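Odorant binding protein OBP69a (Ceratitis capitata, PDB 6HHE) probably binds and carries small odorant molecules as a secreted, all-helical insect odorant-binding protein. Local coordinates at residues K13-N16 against L17-E21; G23-E26 against D27-I30; E71-P74 against P75-P79. All coordinates share one frame; numbering follows the deposited sequence.

Contact 1: K13-N16 against L17-E21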
# COMPACT_ATOMS: atom_id res chain seq x y z
N LYS A 13 -10.91 2.75 -10.37
CA LYS A 13 -12.13 2.71 -9.58
C LYS A 13 -11.80 2.61 -8.10
O LYS A 13 -12.37 3.32 -7.27
CB LYS A 13 -13.00 1.53 -10.00
CG LYS A 13 -13.62 1.69 -11.38
CD LYS A 13 -14.62 0.59 -11.70
CE LYS A 13 -13.97 -0.78 -11.75
NZ LYS A 13 -14.86 -1.81 -12.38
N LEU A 14 -10.89 1.70 -7.76
CA LEU A 14 -10.48 1.51 -6.37
C LEU A 14 -9.87 2.79 -5.79
O LEU A 14 -10.21 3.21 -4.67
CB LEU A 14 -9.50 0.34 -6.32
CG LEU A 14 -9.20 -0.38 -5.00
CD1 LEU A 14 -8.70 -1.78 -5.29
CD2 LEU A 14 -8.16 0.37 -4.27
N THR A 15 -8.95 3.41 -6.55
CA THR A 15 -8.30 4.64 -6.09
C THR A 15 -9.31 5.73 -5.82
O THR A 15 -9.22 6.43 -4.80
CB THR A 15 -7.28 5.11 -7.13
OG1 THR A 15 -6.28 4.12 -7.25
CG2 THR A 15 -6.61 6.45 -6.73
N ASN A 16 -10.27 5.90 -6.72
CA ASN A 16 -11.33 6.90 -6.54
C ASN A 16 -12.04 6.71 -5.23
O ASN A 16 -12.23 7.68 -4.48
CB ASN A 16 -12.37 6.83 -7.67
CG ASN A 16 -13.67 7.61 -7.32
OD1 ASN A 16 -13.64 8.84 -7.24
ND2 ASN A 16 -14.81 6.89 -7.12
N LEU A 17 -12.57 5.50 -5.00
CA LEU A 17 -13.31 5.22 -3.77
C LEU A 17 -12.48 5.57 -2.55
O LEU A 17 -12.95 6.24 -1.61
CB LEU A 17 -13.69 3.74 -3.69
CG LEU A 17 -14.83 3.19 -4.54
CD1 LEU A 17 -14.98 1.72 -4.20
CD2 LEU A 17 -16.08 3.95 -4.27
N CYS A 18 -11.22 5.15 -2.56
CA CYS A 18 -10.40 5.35 -1.36
C CYS A 18 -10.03 6.82 -1.18
O CYS A 18 -9.97 7.29 -0.04
CB CYS A 18 -9.16 4.47 -1.42
SG CYS A 18 -9.49 2.70 -1.09
N ILE A 19 -9.81 7.55 -2.26
CA ILE A 19 -9.64 9.00 -2.14
C ILE A 19 -10.86 9.63 -1.49
O ILE A 19 -10.73 10.45 -0.57
CB ILE A 19 -9.35 9.63 -3.51
CG1 ILE A 19 -7.95 9.23 -3.93
CG2 ILE A 19 -9.52 11.14 -3.43
CD1 ILE A 19 -7.62 9.60 -5.36
N LYS A 20 -12.07 9.26 -1.93
CA LYS A 20 -13.24 9.94 -1.43
C LYS A 20 -13.49 9.58 0.03
O LYS A 20 -13.88 10.44 0.82
CB LYS A 20 -14.47 9.59 -2.28
CG LYS A 20 -14.45 10.20 -3.65
CD LYS A 20 -15.76 9.84 -4.38
CE LYS A 20 -16.02 10.78 -5.54
NZ LYS A 20 -14.90 10.73 -6.49
N GLU A 21 -13.20 8.32 0.37
CA GLU A 21 -13.45 7.78 1.70
C GLU A 21 -12.49 8.35 2.74
O GLU A 21 -12.87 8.52 3.90
CB GLU A 21 -13.36 6.25 1.61
CG GLU A 21 -13.64 5.48 2.88
CD GLU A 21 -13.52 3.96 2.69
OE1 GLU A 21 -13.84 3.42 1.60
OE2 GLU A 21 -13.15 3.30 3.69

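Contact 2: G23-E26 against D27-I30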
# COMPACT_ATOMS: atom_id res chain seq x y z
N GLY A 23 -10.29 11.29 2.19
CA GLY A 23 -9.91 12.69 2.08
C GLY A 23 -8.45 12.96 1.77
O GLY A 23 -8.03 14.13 1.84
N VAL A 24 -7.67 11.95 1.38
CA VAL A 24 -6.31 12.19 0.88
C VAL A 24 -6.37 13.14 -0.31
O VAL A 24 -7.31 13.09 -1.13
CB VAL A 24 -5.62 10.87 0.51
CG1 VAL A 24 -6.19 10.25 -0.76
CG2 VAL A 24 -4.10 11.02 0.37
N THR A 25 -5.40 14.04 -0.40
CA THR A 25 -5.35 15.05 -1.44
C THR A 25 -4.12 14.86 -2.31
O THR A 25 -3.12 14.23 -1.91
CB THR A 25 -5.40 16.46 -0.85
OG1 THR A 25 -4.52 16.54 0.28
CG2 THR A 25 -6.79 16.80 -0.37
N GLU A 26 -4.21 15.36 -3.55
CA GLU A 26 -3.14 15.16 -4.53
C GLU A 26 -1.80 15.72 -4.06
O GLU A 26 -0.76 15.14 -4.40
CB GLU A 26 -3.54 15.78 -5.87
CG GLU A 26 -2.52 15.58 -7.02
CD GLU A 26 -2.23 14.12 -7.37
OE1 GLU A 26 -1.18 13.84 -8.01
OE2 GLU A 26 -3.04 13.23 -7.02
N ASP A 27 -1.79 16.78 -3.26
CA ASP A 27 -0.52 17.32 -2.75
C ASP A 27 0.27 16.28 -1.96
O ASP A 27 1.51 16.29 -2.02
CB ASP A 27 -0.76 18.57 -1.91
CG ASP A 27 -1.59 18.29 -0.69
OD1 ASP A 27 -2.77 17.94 -0.89
OD2 ASP A 27 -1.08 18.42 0.44
N LEU A 28 -0.42 15.37 -1.27
CA LEU A 28 0.28 14.33 -0.51
C LEU A 28 0.94 13.33 -1.44
O LEU A 28 2.06 12.88 -1.17
CB LEU A 28 -0.65 13.63 0.46
CG LEU A 28 -1.27 14.55 1.51
CD1 LEU A 28 -2.24 13.84 2.40
CD2 LEU A 28 -0.16 15.19 2.34
N PHE A 29 0.25 12.94 -2.51
CA PHE A 29 0.86 12.02 -3.47
C PHE A 29 2.04 12.68 -4.18
O PHE A 29 3.11 12.07 -4.36
CB PHE A 29 -0.19 11.58 -4.49
CG PHE A 29 -1.28 10.67 -3.92
CD1 PHE A 29 -1.00 9.55 -3.15
CD2 PHE A 29 -2.62 10.95 -4.21
CE1 PHE A 29 -2.06 8.71 -2.67
CE2 PHE A 29 -3.66 10.12 -3.75
CZ PHE A 29 -3.38 9.02 -2.97
N ILE A 30 1.89 13.95 -4.57
CA ILE A 30 2.99 14.66 -5.22
C ILE A 30 4.18 14.75 -4.27
O ILE A 30 5.33 14.52 -4.67
CB ILE A 30 2.53 16.05 -5.68
CG1 ILE A 30 1.54 15.92 -6.84
CG2 ILE A 30 3.73 16.90 -6.06
CD1 ILE A 30 0.78 17.21 -7.14

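Contact 3: E71-P74 against P75-P79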
# COMPACT_ATOMS: atom_id res chain seq x y z
N GLU A 71 -1.52 -16.97 -4.70
CA GLU A 71 -2.48 -17.86 -5.34
C GLU A 71 -3.16 -17.19 -6.53
O GLU A 71 -3.65 -17.89 -7.43
CB GLU A 71 -3.51 -18.32 -4.31
CG GLU A 71 -2.85 -18.88 -3.06
CD GLU A 71 -3.82 -19.18 -1.94
OE1 GLU A 71 -4.60 -20.16 -2.07
OE2 GLU A 71 -3.81 -18.45 -0.92
N ILE A 72 -3.12 -15.86 -6.58
CA ILE A 72 -3.84 -15.04 -7.54
C ILE A 72 -2.97 -14.66 -8.73
O ILE A 72 -3.46 -14.56 -9.86
CB ILE A 72 -4.33 -13.76 -6.82
CG1 ILE A 72 -5.37 -14.06 -5.76
CG2 ILE A 72 -4.83 -12.74 -7.80
CD1 ILE A 72 -5.68 -12.85 -4.90
N LEU A 73 -1.72 -14.33 -8.51
CA LEU A 73 -1.07 -13.64 -9.61
C LEU A 73 -0.34 -14.61 -10.51
O LEU A 73 -0.04 -15.76 -10.12
CB LEU A 73 -0.08 -12.58 -9.07
CG LEU A 73 -0.65 -11.29 -8.45
CD1 LEU A 73 0.44 -10.45 -7.80
CD2 LEU A 73 -1.41 -10.45 -9.46
N PRO A 74 -0.06 -14.16 -11.74
CA PRO A 74 0.70 -14.97 -12.65
C PRO A 74 2.06 -15.28 -12.05
O PRO A 74 2.59 -14.51 -11.22
CB PRO A 74 0.84 -14.08 -13.90
CG PRO A 74 0.05 -12.92 -13.70
CD PRO A 74 -0.50 -12.89 -12.34
N PRO A 75 2.64 -16.40 -12.43
CA PRO A 75 3.93 -16.80 -11.87
C PRO A 75 4.98 -15.71 -11.92
O PRO A 75 5.82 -15.67 -11.03
CB PRO A 75 4.32 -18.01 -12.72
CG PRO A 75 3.34 -18.08 -13.82
CD PRO A 75 2.12 -17.35 -13.43
N GLU A 76 4.96 -14.80 -12.91
CA GLU A 76 6.03 -13.81 -13.00
C GLU A 76 6.07 -12.87 -11.81
O GLU A 76 7.11 -12.25 -11.57
CB GLU A 76 5.85 -13.00 -14.29
CG GLU A 76 4.50 -12.39 -14.39
CD GLU A 76 3.62 -13.03 -15.45
OE1 GLU A 76 3.59 -14.30 -15.51
OE2 GLU A 76 2.94 -12.26 -16.20
N PHE A 77 4.97 -12.76 -11.04
CA PHE A 77 4.97 -11.91 -9.84
C PHE A 77 5.40 -12.61 -8.57
O PHE A 77 5.51 -11.95 -7.53
CB PHE A 77 3.57 -11.35 -9.61
CG PHE A 77 3.14 -10.36 -10.61
CD1 PHE A 77 2.53 -10.78 -11.79
CD2 PHE A 77 3.32 -9.03 -10.39
CE1 PHE A 77 2.11 -9.86 -12.74
CE2 PHE A 77 2.91 -8.09 -11.35
CZ PHE A 77 2.31 -8.53 -12.51
N VAL A 78 5.58 -13.93 -8.60
CA VAL A 78 5.83 -14.67 -7.36
C VAL A 78 7.08 -14.20 -6.64
O VAL A 78 6.99 -13.90 -5.43
CB VAL A 78 5.84 -16.19 -7.65
CG1 VAL A 78 6.51 -16.92 -6.49
CG2 VAL A 78 4.45 -16.66 -7.85
N PRO A 79 8.24 -14.08 -7.28
CA PRO A 79 9.44 -13.72 -6.52
C PRO A 79 9.31 -12.37 -5.85
O PRO A 79 9.73 -12.19 -4.70
CB PRO A 79 10.55 -13.70 -7.57
CG PRO A 79 10.07 -14.64 -8.61
CD PRO A 79 8.60 -14.61 -8.60

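Contact 1: K13-N16 against L17-E21
L17 N donates to K13 O across one turn of the α-helix 10-22, the first of four i to i+4 bonds that link 13-16 to 17-21. That bond spans 3.2 Å between L17 N and K13 O and is almost straight, with an N-H...O angle of 175°. Just beyond the same oxygen lies the L17 side chain, its CG 3.7 Å from K13 O. C18 N bonds to L14 O, and C18 SG passes L14 CD2 at 4.2 Å, a loose apolar contact. SG also forms the disulfide to C50, which ties this turn to helix 42-55, the helix that L14 touches through K54 and I55. The shortest of the four backbone bonds follows, I19 N to T15 O at 2.8 Å. With CG1 anti to the carbonyl carbon (chi1 -71°), the I19 chain runs back along the helix, laying CD1 3.6 Å from T15 CG2. The T15 methyl thus faces I19, while its hydroxyl OG1 is bonded one turn earlier to A11 O. K20 N makes the fourth, to N16 O. On the outer side the K20 chain bends at its last torsion and comes round to the N16 amide; the modelled 2.4 Å from K20 NZ to N16 OD1 is implausibly short, making the exact position of the ammonium doubtful. The aliphatic part is more secure, with K20 CG 3.5 Å from N16 O.

Contact 2: G23-E26 against D27-I30
E26 reaches forward over the first turn of helix 26-35 and settles between F29 and I30. Its CB lies 3.3 Å from D27 N, close to the backbone. CG, anti to the backbone N (chi1 -177°), meets I30 CD1 at 3.7 Å. The bend at chi2 then brings the carboxylate in toward F29 and I30: OE1 rests 3.6 Å from I30 CG1, and OE2 sits at the edge of the F29 ring, near its plane, 3.6 Å from F29 CD2. The carboxylate and ring planes are 52° apart. An alanine here would keep the backbone bond from I30 N to E26 O but is likely to deprive the F29 edge of OE2, and I30 CG1 and CD1 of the packing of OE1 and CG.

T25 takes the N-cap position, although its side chain makes no capping bond. Instead T25 OG1 donates to D27 OD1 at a short 2.5 Å, on the syn side of the carboxylate, and is also bonded to R43 NH1. T25 O receives L28 N at 3.0 Å from well above the carbonyl plane, a bent bond with an N-H...O angle of 140°. V24, just before the turn, divides its methyls: CG1 approaches F29 CZ at 3.8 Å, while CG2 lies over a ring face and also touches L28 CD1. V24 and F29 both pack on L44 of helix 42-55, and F29 meets F47 edge-to-face; the connection from helix 10-22 into helix 26-35 is thereby seated on helix 42-55.

Contact 3: E71-P74 against P75-P79
P74 O receives F77 N at 3.0 Å, with an N-H...O angle of 162°. The donor stands above the carbonyl plane, as expected where the chain folds back over three residues. P74 O also lies in the plane of the F77 ring, at its edge, 3.8 Å from F77 CD1. F77 has CG anti to its carbonyl carbon (chi1 -69°), which directs the ring back alongside P74: P74 CD is 3.7 Å from F77 CD1, and P74 CG is nearly as close to CD1 and CE1. L73 adds a second apolar partner nearer the backbone, its CD1 3.7 Å from F77 CB. E76 curls back as well: CG sits between backbone N and carbonyl carbon (chi1 54°) and a bend at chi2 lays the carboxylate by P74 CB, in van der Waals contact, E76 OE1 3.2 Å away. V78 N repeats the three-residue pattern by bonding to P75 O at 3.0 Å. Helical backbone angles at P75, E76 and F77, with these i to i+3 bonds, define two overlapping type I-like β-turns, typical of a chain winding into a helix; here they lead into helix 78-88, whose I80 and E83 line the pocket holding 2-(2-methoxyethoxy)ethanol.

How the contacts relate
Contacts 1 and 2 lie at the join of helices 10-22 and 26-35, where I19 CG2 packs on V24 O at 3.7 Å. Both are partly buried, and both lean on helix 42-55, contact 1 through a disulfide, a salt bridge and packing, contact 2 through aromatic and aliphatic packing and hydrogen bonds to R43. Contact 3 is a surface turn between helices 69-72 and 78-88; its centre is about 30 Å from that of contact 2, across the chain's middle. The chemistry changes accordingly: regular i to i+4 bonds within 13-21, a mixed polar and aromatic helix start in 23-30, and i to i+3 turns at a pair of prolines with exposed apolar packing in 71-79.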